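Local atomic coordinates of beta-xylosidase (Uncultured organism, PDB entry 4MLG), a protein that probably hydrolyses xylo-oligosaccharides, releasing xylose from their non-reducing ends, as a calcium-containing beta-propeller glycosidase of family 43. Residues Gly80-Asp85 with Pro100-Asn105; Ile107-Val112 with Lys130-Met135; Glu74-Ala79 with Phe122-Asn127. One frame throughout, in Å; residues are numbered along the deposited sequence.

In the fold
Three contacts follow one four-stranded antiparallel sheet of the propeller from its entry to its exit. The chain first passes through Glu74-Ala79, whose partner, Phe122-Asn127, comes only after a 42-residue loop containing most of the sheet. Nested inside that loop, interaction 1 closes the beta hairpin of strands 81-91 and 94-102. Interaction 2 then opens on strand 108-115 and closes at Lys130-Met135, after interaction 3 has already closed, so these two cross. Leu101 and Arg109 join interactions 1 and 2 through their backbones, and Val112 and Gln125 do the same for interactions 2 and 3. All three contacts reach the second subunit.

Interaction 1 (Gly80-Asp85 with Pro100-Asn105); sequences GRQLWD and PLKDQN. With CA (calcium ion), chain M.
Pro100 lies against the backbone of Trp84 and Asp85 at the closely packed end of this hairpin. Its CG rests on Trp84 CB at 3.7 Å, while Trp84 N gives a weak hydrogen bond of 3.4 Å to Pro100 O. One step along, Leu101 and Leu83 meet on one face of the sheet, where the apolar groups are buried. With CG anti to the backbone N (chi1 -176°), Leu101 carries CD1 over the carbonyls of Arg81 and Gln82 and to 3.8 Å from Leu83 CD2. Tyr51 of strand 50-56 touches both Leu83 and Pro100.

The other face is polar, and at Gly80 and Arg81 the contact is partly exposed. The extended chain of Lys102 runs beside Gln82, pointing the same way, and its CD lies over one face of the Arg81 guanidinium, off-centre near the rim. A water accepts from Lys102 NZ at 3.2 Å and sits beside Gln82 NE2, though that second leg is short and doubtful. Arg81 NH2 comes within 3.4 Å of Lys102 NZ, but salt bridges from Arg81 to Asp106 and Asp44 probably offset the neighbouring positive charges. Gln82 NE2 and Trp84 NE1 both turn to the carbonyl of Phe46.

Backbone bonds are long or weak along the whole pair. Lys102 N bonds to Arg81 O (3.3 Å), nearly in line with the carbonyl, and the return bond from Arg81 N to Lys102 O is weak. Gly80 and Arg81 both face Lys102, a classic beta bulge. Beyond it, Asp103 OD1 accepts from Asn105 N in an Asx turn and also from Ile107 N.

At the opposite end, Asp85 OD2 binds the calcium ion at 2.4 Å together with His274. A bulged antiparallel hairpin carrying a metal ligand thus forms the first two strands of a propeller blade in this family 43 enzyme.

Interaction 2 (Ile107-Val112 with Lys130-Met135); sequences IFRIGV and KGSYSM
A bend at chi2 (-64°) turns the Arg109 chain back from a CB that points away, bringing its guanidinium to the carbonyl of Ser132. Ser132 holds OG between its own backbone N and carbonyl carbon (chi1 61°), and there it meets Ile110 N. Strand and loop thus exchange bonds: Arg109 reaches the Ser132 backbone, and the Ser132 hydroxyl reaches the Ile110 backbone. Arg109 NH1 donates to Ser132 O at 2.7 Å, the oxygen lying in the guanidinium plane and the N-H pointing fairly straight at it (158°). The bond from Ile110 N to Ser132 OG is longer, at 3.3 Å; the hydroxyl's strongest partner is Ile129 O of its own loop, which orients it to accept from Ile110 N. Beside these bonds Ile110 CB packs 4.0 Å from Ser132 CB, and Ile110 CD1 lies near Tyr133 O.

Strand 108-115 is the third of four in an antiparallel propeller blade, and Lys130-Met135 belongs to the irregular connection that leaves this blade for strand 138-141 of the next sheet. The guanidinium also meets the second subunit: NH2 forms a salt bridge with Asp103 of that subunit, and NH1 a hydrogen bond with its Asn105. A leucine in place of Arg109 would probably leave Ser132 O without this donor and Asp103 of the second subunit without its charged mate.

Farther along, water 2 takes over the bridging, donating to Phe108 O at 2.7 Å and accepting from Ser134 N at 3.2 Å. On the Phe108 ring, Met135 CG sits almost over the centre, 4.2 Å from the centroid, a CH-pi contact. Trp84 meets the same ring obliquely, and Trp84 and Met135 each lie close to a bound sulfate, probably from the crystallisation liquor.

Interaction 3 (Glu74-Ala79 with Phe122-Asn127); sequences EDIPWA and FIPQEN
Trp78 turns the CD1-NE1 edge of its indole to the carbonyls of Gln125 and Glu126, and one face of the same ring to the backbone of Asn127. The chi1 of 63° sets CG between its own backbone N and carbonyl carbon, from where CD1 reaches Glu126 O at 3.4 Å, near the ring plane. Water 3 lies in that plane as well; it accepts from Trp78 NE1 at 3.3 Å and donates to Gln125 O at 2.6 Å, and no direct hydrogen bond joins the segments. The Pro77 ring meets the Glu126 side chain at about a right angle, with its CG 3.7 Å from Glu126 CA. Pro124 places CG 3.4 Å from Asp75 O and lays CB against Ile76 CG1. A type I turn from Ile76 to Ala79 places Pro77 and Trp78 at its two central positions.

Lys130 of the second subunit packs on both. Within the chain, the indole rests on Phe99 and Leu101 of strand 94-102 and on Arg109 of strand 108-115, while Pro124, on outermost strand 123-124, touches Leu71 of strand 64-72 in the preceding sheet.

Interaction 1 (Gly80-Asp85 with Pro100-Asn105)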
loop_
_atom_site.group_PDB
_atom_site.type_symbol
_atom_site.label_atom_id
_atom_site.label_comp_id
_atom_site.label_asym_id
_atom_site.label_seq_id
_atom_site.Cartn_x
_atom_site.Cartn_y
_atom_site.Cartn_z
ATOM N N GLY A 80 -1.062 -11.033 3.657
ATOM C CA GLY A 80 -2.432 -11.072 3.190
ATOM C C GLY A 80 -2.669 -12.416 2.532
ATOM O O GLY A 80 -3.217 -13.328 3.151
ATOM N N ARG A 81 -2.234 -12.546 1.282
ATOM C CA ARG A 81 -2.355 -13.805 0.552
ATOM C C ARG A 81 -1.453 -13.859 -0.680
ATOM O O ARG A 81 -0.966 -12.831 -1.154
ATOM C CB ARG A 81 -3.810 -14.053 0.142
ATOM C CG ARG A 81 -4.416 -12.952 -0.712
ATOM C CD ARG A 81 -5.913 -13.150 -0.865
ATOM N NE ARG A 81 -6.534 -12.094 -1.658
ATOM C CZ ARG A 81 -6.839 -12.209 -2.945
ATOM N NH1 ARG A 81 -6.580 -13.339 -3.589
ATOM N NH2 ARG A 81 -7.406 -11.198 -3.589
ATOM N N GLN A 82 -1.230 -15.078 -1.169
ATOM C CA GLN A 82 -0.541 -15.332 -2.438
ATOM C C GLN A 82 0.956 -15.005 -2.448
ATOM O O GLN A 82 1.354 -13.875 -2.728
ATOM C CB GLN A 82 -1.262 -14.631 -3.596
ATOM C CG GLN A 82 -2.680 -15.139 -3.831
ATOM C CD GLN A 82 -3.483 -14.238 -4.747
ATOM O OE1 GLN A 82 -3.687 -13.061 -4.455
ATOM N NE2 GLN A 82 -3.944 -14.788 -5.865
ATOM N N LEU A 83 1.774 -16.010 -2.143
ATOM C CA LEU A 83 3.223 -15.912 -2.289
ATOM C C LEU A 83 3.620 -16.281 -3.710
ATOM O O LEU A 83 3.645 -17.459 -4.063
ATOM C CB LEU A 83 3.930 -16.861 -1.323
ATOM C CG LEU A 83 4.236 -16.369 0.088
ATOM C CD1 LEU A 83 4.978 -17.445 0.866
ATOM C CD2 LEU A 83 5.047 -15.086 0.034
ATOM N N TRP A 84 3.937 -15.281 -4.524
ATOM C CA TRP A 84 4.270 -15.533 -5.921
ATOM C C TRP A 84 5.779 -15.674 -6.149
ATOM O O TRP A 84 6.522 -15.986 -5.219
ATOM C CB TRP A 84 3.636 -14.474 -6.831
ATOM C CG TRP A 84 2.140 -14.642 -6.973
ATOM C CD1 TRP A 84 1.347 -15.525 -6.293
ATOM C CD2 TRP A 84 1.266 -13.922 -7.855
ATOM N NE1 TRP A 84 0.039 -15.397 -6.693
ATOM C CE2 TRP A 84 -0.038 -14.420 -7.651
ATOM C CE3 TRP A 84 1.458 -12.906 -8.795
ATOM C CZ2 TRP A 84 -1.143 -13.934 -8.352
ATOM C CZ3 TRP A 84 0.359 -12.425 -9.489
ATOM C CH2 TRP A 84 -0.923 -12.939 -9.264
ATOM N N ASP A 85 6.222 -15.459 -7.386
ATOM C CA ASP A 85 7.615 -15.694 -7.771
ATOM C C ASP A 85 8.625 -14.873 -6.970
ATOM O O ASP A 85 8.619 -13.647 -7.028
ATOM C CB ASP A 85 7.804 -15.416 -9.264
ATOM C CG ASP A 85 9.255 -15.505 -9.696
ATOM O OD1 ASP A 85 9.957 -16.440 -9.257
ATOM O OD2 ASP A 85 9.694 -14.637 -10.477
ATOM N N PRO A 100 7.120 -11.561 -3.363
ATOM C CA PRO A 100 5.928 -10.754 -3.617
ATOM C C PRO A 100 4.742 -11.309 -2.836
ATOM O O PRO A 100 4.617 -12.525 -2.688
ATOM C CB PRO A 100 5.710 -10.934 -5.116
ATOM C CG PRO A 100 6.222 -12.297 -5.396
ATOM C CD PRO A 100 7.350 -12.553 -4.426
ATOM N N LEU A 101 3.889 -10.424 -2.336
ATOM C CA LEU A 101 2.758 -10.838 -1.514
ATOM C C LEU A 101 1.778 -9.687 -1.366
ATOM O O LEU A 101 2.168 -8.571 -1.022
ATOM C CB LEU A 101 3.242 -11.285 -0.131
ATOM C CG LEU A 101 2.211 -11.838 0.855
ATOM C CD1 LEU A 101 1.801 -13.251 0.477
ATOM C CD2 LEU A 101 2.766 -11.802 2.266
ATOM N N LYS A 102 0.506 -9.954 -1.640
ATOM C CA LYS A 102 -0.526 -8.957 -1.411
ATOM C C LYS A 102 -0.602 -8.688 0.082
ATOM O O LYS A 102 -0.606 -9.620 0.884
ATOM C CB LYS A 102 -1.882 -9.442 -1.928
ATOM C CG LYS A 102 -1.983 -9.562 -3.442
ATOM C CD LYS A 102 -3.406 -9.913 -3.852
ATOM C CE LYS A 102 -3.573 -9.965 -5.361
ATOM N NZ LYS A 102 -4.971 -10.329 -5.726
ATOM N N ASP A 103 -0.643 -7.414 0.459
ATOM C CA ASP A 103 -0.785 -7.054 1.863
ATOM C C ASP A 103 -2.219 -7.289 2.327
ATOM O O ASP A 103 -3.015 -7.913 1.627
ATOM C CB ASP A 103 -0.363 -5.602 2.108
ATOM C CG ASP A 103 -1.058 -4.620 1.180
ATOM O OD1 ASP A 103 -2.146 -4.942 0.660
ATOM O OD2 ASP A 103 -0.514 -3.515 0.974
ATOM N N GLN A 104 -2.554 -6.775 3.503
ATOM C CA GLN A 104 -3.892 -6.964 4.045
ATOM C C GLN A 104 -4.914 -6.058 3.358
ATOM O O GLN A 104 -6.088 -6.036 3.728
ATOM C CB GLN A 104 -3.879 -6.761 5.559
ATOM C CG GLN A 104 -2.996 -7.772 6.272
ATOM C CD GLN A 104 -2.751 -7.424 7.721
ATOM O OE1 GLN A 104 -3.404 -6.545 8.282
ATOM N NE2 GLN A 104 -1.797 -8.113 8.339
ATOM N N ASN A 105 -4.457 -5.322 2.351
ATOM C CA ASN A 105 -5.336 -4.515 1.518
ATOM C C ASN A 105 -5.385 -5.057 0.091
ATOM O O ASN A 105 -5.810 -4.360 -0.833
ATOM C CB ASN A 105 -4.874 -3.057 1.509
ATOM C CG ASN A 105 -4.901 -2.427 2.887
ATOM O OD1 ASN A 105 -3.865 -2.035 3.424
ATOM N ND2 ASN A 105 -6.092 -2.320 3.464
HETATM CA CA CA M . 11.734 -14.996 -11.588
HETATM O O HOH W 1 -5.350 -13.181 -7.139
#

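Interaction 2 (Ile107-Val112 with Lys130-Met135)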
loop_
_atom_site.group_PDB
_atom_site.type_symbol
_atom_site.label_atom_id
_atom_site.label_comp_id
_atom_site.label_asym_id
_atom_site.label_seq_id
_atom_site.Cartn_x
_atom_site.Cartn_y
_atom_site.Cartn_z
ATOM N N ILE A 107 -3.032 -5.434 -1.913
ATOM C CA ILE A 107 -2.110 -4.724 -2.789
ATOM C C ILE A 107 -0.760 -5.432 -2.784
ATOM O O ILE A 107 -0.184 -5.667 -1.720
ATOM C CB ILE A 107 -1.923 -3.261 -2.349
ATOM C CG1 ILE A 107 -3.274 -2.549 -2.277
ATOM C CG2 ILE A 107 -0.986 -2.532 -3.298
ATOM C CD1 ILE A 107 -3.183 -1.097 -1.851
ATOM N N PHE A 108 -0.260 -5.780 -3.967
ATOM C CA PHE A 108 0.999 -6.512 -4.059
ATOM C C PHE A 108 2.181 -5.689 -3.563
ATOM O O PHE A 108 2.447 -4.594 -4.058
ATOM C CB PHE A 108 1.251 -7.020 -5.483
ATOM C CG PHE A 108 0.991 -8.492 -5.653
ATOM C CD1 PHE A 108 1.772 -9.428 -4.989
ATOM C CD2 PHE A 108 -0.031 -8.943 -6.473
ATOM C CE1 PHE A 108 1.534 -10.784 -5.136
ATOM C CE2 PHE A 108 -0.272 -10.297 -6.627
ATOM C CZ PHE A 108 0.512 -11.217 -5.956
ATOM N N ARG A 109 2.872 -6.227 -2.565
ATOM C CA ARG A 109 4.073 -5.608 -2.026
ATOM C C ARG A 109 5.203 -6.621 -2.098
ATOM O O ARG A 109 4.981 -7.784 -2.439
ATOM C CB ARG A 109 3.855 -5.174 -0.575
ATOM C CG ARG A 109 2.708 -4.196 -0.364
ATOM C CD ARG A 109 2.966 -2.868 -1.057
ATOM N NE ARG A 109 2.034 -1.832 -0.618
ATOM C CZ ARG A 109 2.056 -0.576 -1.052
ATOM N NH1 ARG A 109 2.960 -0.194 -1.944
ATOM N NH2 ARG A 109 1.171 0.301 -0.596
ATOM N N ILE A 110 6.415 -6.180 -1.779
ATOM C CA ILE A 110 7.570 -7.069 -1.784
ATOM C C ILE A 110 8.255 -7.066 -0.423
ATOM O O ILE A 110 8.648 -6.014 0.081
ATOM C CB ILE A 110 8.578 -6.677 -2.879
ATOM C CG1 ILE A 110 7.938 -6.821 -4.262
ATOM C CG2 ILE A 110 9.835 -7.533 -2.784
ATOM C CD1 ILE A 110 8.845 -6.424 -5.408
ATOM N N GLY A 111 8.390 -8.247 0.171
ATOM C CA GLY A 111 8.981 -8.370 1.490
ATOM C C GLY A 111 10.353 -9.013 1.463
ATOM O O GLY A 111 10.761 -9.582 0.448
ATOM N N VAL A 112 11.063 -8.924 2.584
ATOM C CA VAL A 112 12.406 -9.481 2.690
ATOM C C VAL A 112 12.494 -10.546 3.781
ATOM O O VAL A 112 12.049 -10.331 4.909
ATOM C CB VAL A 112 13.448 -8.382 2.974
ATOM C CG1 VAL A 112 14.831 -8.989 3.155
ATOM C CG2 VAL A 112 13.456 -7.357 1.853
ATOM N N LYS A 130 9.520 -0.422 1.743
ATOM C CA LYS A 130 8.894 0.879 1.537
ATOM C C LYS A 130 8.893 1.272 0.063
ATOM O O LYS A 130 9.939 1.284 -0.586
ATOM C CB LYS A 130 9.613 1.949 2.360
ATOM C CG LYS A 130 9.620 1.678 3.855
ATOM C CD LYS A 130 10.512 2.664 4.587
ATOM C CE LYS A 130 10.416 2.473 6.091
ATOM N NZ LYS A 130 10.758 1.085 6.506
ATOM N N GLY A 131 7.712 1.588 -0.459
ATOM C CA GLY A 131 7.577 2.026 -1.836
ATOM C C GLY A 131 7.409 0.885 -2.819
ATOM O O GLY A 131 7.122 1.108 -3.996
ATOM N N SER A 132 7.585 -0.341 -2.336
ATOM C CA SER A 132 7.502 -1.521 -3.190
ATOM C C SER A 132 6.088 -1.747 -3.714
ATOM O O SER A 132 5.105 -1.443 -3.035
ATOM C CB SER A 132 7.980 -2.762 -2.436
ATOM O OG SER A 132 7.171 -3.004 -1.298
ATOM N N TYR A 133 5.994 -2.281 -4.926
ATOM C CA TYR A 133 4.708 -2.593 -5.535
ATOM C C TYR A 133 4.870 -3.651 -6.620
ATOM O O TYR A 133 5.993 -4.019 -6.969
ATOM C CB TYR A 133 4.048 -1.330 -6.095
ATOM C CG TYR A 133 4.806 -0.656 -7.221
ATOM C CD1 TYR A 133 4.474 -0.901 -8.547
ATOM C CD2 TYR A 133 5.838 0.238 -6.959
ATOM C CE1 TYR A 133 5.151 -0.285 -9.580
ATOM C CE2 TYR A 133 6.523 0.860 -7.989
ATOM C CZ TYR A 133 6.175 0.594 -9.298
ATOM O OH TYR A 133 6.847 1.206 -10.330
ATOM N N SER A 134 3.746 -4.138 -7.139
ATOM C CA SER A 134 3.739 -5.207 -8.137
ATOM C C SER A 134 4.456 -6.464 -7.639
ATOM O O SER A 134 4.555 -6.689 -6.433
ATOM C CB SER A 134 4.328 -4.729 -9.467
ATOM O OG SER A 134 4.120 -5.690 -10.485
ATOM N N MET A 135 4.957 -7.279 -8.563
ATOM C CA MET A 135 5.526 -8.573 -8.196
ATOM C C MET A 135 6.648 -9.051 -9.119
ATOM O O MET A 135 7.232 -8.265 -9.869
ATOM C CB MET A 135 4.416 -9.624 -8.133
ATOM C CG MET A 135 3.310 -9.400 -9.148
ATOM S SD MET A 135 3.860 -9.539 -10.862
ATOM C CE MET A 135 3.403 -11.230 -11.227
HETATM O O HOH W 2 0.890 -3.363 -5.955
#

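Interaction 3 (Glu74-Ala79 with Phe122-Asn127)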
loop_
_atom_site.group_PDB
_atom_site.type_symbol
_atom_site.label_atom_id
_atom_site.label_comp_id
_atom_site.label_asym_id
_atom_site.label_seq_id
_atom_site.Cartn_x
_atom_site.Cartn_y
_atom_site.Cartn_z
ATOM N N GLU A 74 1.812 -17.770 6.957
ATOM C CA GLU A 74 1.508 -17.635 8.380
ATOM C C GLU A 74 2.650 -16.967 9.139
ATOM O O GLU A 74 2.421 -16.220 10.090
ATOM C CB GLU A 74 1.205 -18.996 9.012
ATOM C CG GLU A 74 -0.057 -19.673 8.505
ATOM C CD GLU A 74 0.213 -20.624 7.357
ATOM O OE1 GLU A 74 -0.353 -21.738 7.367
ATOM O OE2 GLU A 74 0.985 -20.261 6.445
ATOM N N ASP A 75 3.880 -17.242 8.715
ATOM C CA ASP A 75 5.062 -16.721 9.395
ATOM C C ASP A 75 5.315 -15.248 9.079
ATOM O O ASP A 75 6.134 -14.598 9.729
ATOM C CB ASP A 75 6.298 -17.551 9.033
ATOM C CG ASP A 75 6.110 -19.031 9.307
ATOM O OD1 ASP A 75 5.207 -19.382 10.094
ATOM O OD2 ASP A 75 6.869 -19.843 8.737
ATOM N N ILE A 76 4.613 -14.726 8.079
ATOM C CA ILE A 76 4.775 -13.331 7.678
ATOM C C ILE A 76 3.757 -12.442 8.394
ATOM O O ILE A 76 2.552 -12.665 8.288
ATOM C CB ILE A 76 4.635 -13.168 6.152
ATOM C CG1 ILE A 76 5.552 -14.154 5.427
ATOM C CG2 ILE A 76 4.952 -11.742 5.731
ATOM C CD1 ILE A 76 5.399 -14.137 3.922
ATOM N N PRO A 77 4.243 -11.437 9.138
ATOM C CA PRO A 77 3.394 -10.568 9.962
ATOM C C PRO A 77 2.434 -9.692 9.156
ATOM O O PRO A 77 1.291 -9.499 9.574
ATOM C CB PRO A 77 4.408 -9.690 10.704
ATOM C CG PRO A 77 5.681 -10.473 10.678
ATOM C CD PRO A 77 5.674 -11.168 9.354
ATOM N N TRP A 78 2.893 -9.167 8.024
ATOM C CA TRP A 78 2.072 -8.275 7.211
ATOM C C TRP A 78 1.300 -9.042 6.145
ATOM O O TRP A 78 0.729 -8.447 5.232
ATOM C CB TRP A 78 2.936 -7.196 6.553
ATOM C CG TRP A 78 3.956 -7.733 5.583
ATOM C CD1 TRP A 78 5.187 -8.238 5.886
ATOM C CD2 TRP A 78 3.834 -7.801 4.156
ATOM N NE1 TRP A 78 5.837 -8.622 4.738
ATOM C CE2 TRP A 78 5.029 -8.365 3.662
ATOM C CE3 TRP A 78 2.833 -7.443 3.248
ATOM C CZ2 TRP A 78 5.246 -8.580 2.301
ATOM C CZ3 TRP A 78 3.050 -7.657 1.899
ATOM C CH2 TRP A 78 4.248 -8.219 1.438
ATOM N N ALA A 79 1.274 -10.364 6.281
ATOM C CA ALA A 79 0.736 -11.236 5.243
ATOM C C ALA A 79 -0.745 -11.040 4.947
ATOM O O ALA A 79 -1.568 -10.898 5.853
ATOM C CB ALA A 79 1.010 -12.692 5.577
ATOM N N PHE A 122 14.230 -19.036 6.329
ATOM C CA PHE A 122 14.295 -17.592 6.147
ATOM C C PHE A 122 13.348 -16.875 7.103
ATOM O O PHE A 122 12.157 -17.183 7.157
ATOM C CB PHE A 122 13.957 -17.220 4.700
ATOM C CG PHE A 122 15.006 -17.628 3.702
ATOM C CD1 PHE A 122 15.912 -16.702 3.212
ATOM C CD2 PHE A 122 15.084 -18.936 3.251
ATOM C CE1 PHE A 122 16.878 -17.073 2.293
ATOM C CE2 PHE A 122 16.046 -19.313 2.334
ATOM C CZ PHE A 122 16.943 -18.380 1.854
ATOM N N ILE A 123 13.883 -15.920 7.857
ATOM C CA ILE A 123 13.074 -15.127 8.774
ATOM C C ILE A 123 12.669 -13.809 8.120
ATOM O O ILE A 123 13.524 -12.990 7.779
ATOM C CB ILE A 123 13.820 -14.846 10.090
ATOM C CG1 ILE A 123 14.215 -16.162 10.764
ATOM C CG2 ILE A 123 12.962 -14.005 11.022
ATOM C CD1 ILE A 123 14.945 -15.981 12.077
ATOM N N PRO A 124 11.355 -13.604 7.943
ATOM C CA PRO A 124 10.828 -12.431 7.237
ATOM C C PRO A 124 10.837 -11.175 8.097
ATOM O O PRO A 124 10.741 -11.259 9.321
ATOM C CB PRO A 124 9.385 -12.838 6.937
ATOM C CG PRO A 124 9.023 -13.741 8.060
ATOM C CD PRO A 124 10.280 -14.498 8.406
ATOM N N GLN A 125 10.956 -10.020 7.451
ATOM C CA GLN A 125 10.811 -8.747 8.139
ATOM C C GLN A 125 9.335 -8.542 8.444
ATOM O O GLN A 125 8.479 -9.169 7.824
ATOM C CB GLN A 125 11.341 -7.602 7.276
ATOM C CG GLN A 125 12.823 -7.701 6.949
ATOM C CD GLN A 125 13.705 -7.550 8.173
ATOM O OE1 GLN A 125 13.959 -8.514 8.895
ATOM N NE2 GLN A 125 14.181 -6.333 8.410
ATOM N N GLU A 126 9.031 -7.667 9.395
ATOM C CA GLU A 126 7.650 -7.495 9.833
ATOM C C GLU A 126 6.825 -6.650 8.870
ATOM O O GLU A 126 5.595 -6.669 8.915
ATOM C CB GLU A 126 7.606 -6.905 11.242
ATOM C CG GLU A 126 8.287 -7.775 12.282
ATOM C CD GLU A 126 8.206 -7.188 13.673
ATOM O OE1 GLU A 126 7.461 -6.202 13.858
ATOM O OE2 GLU A 126 8.888 -7.710 14.578
ATOM N N ASN A 127 7.503 -5.911 7.997
ATOM C CA ASN A 127 6.822 -5.047 7.040
ATOM C C ASN A 127 7.436 -5.141 5.648
ATOM O O ASN A 127 8.625 -5.431 5.508
ATOM C CB ASN A 127 6.828 -3.595 7.526
ATOM C CG ASN A 127 6.017 -3.401 8.793
ATOM O OD1 ASN A 127 6.556 -3.434 9.898
ATOM N ND2 ASN A 127 4.713 -3.198 8.637
HETATM O O HOH W 3 8.910 -9.585 5.293
#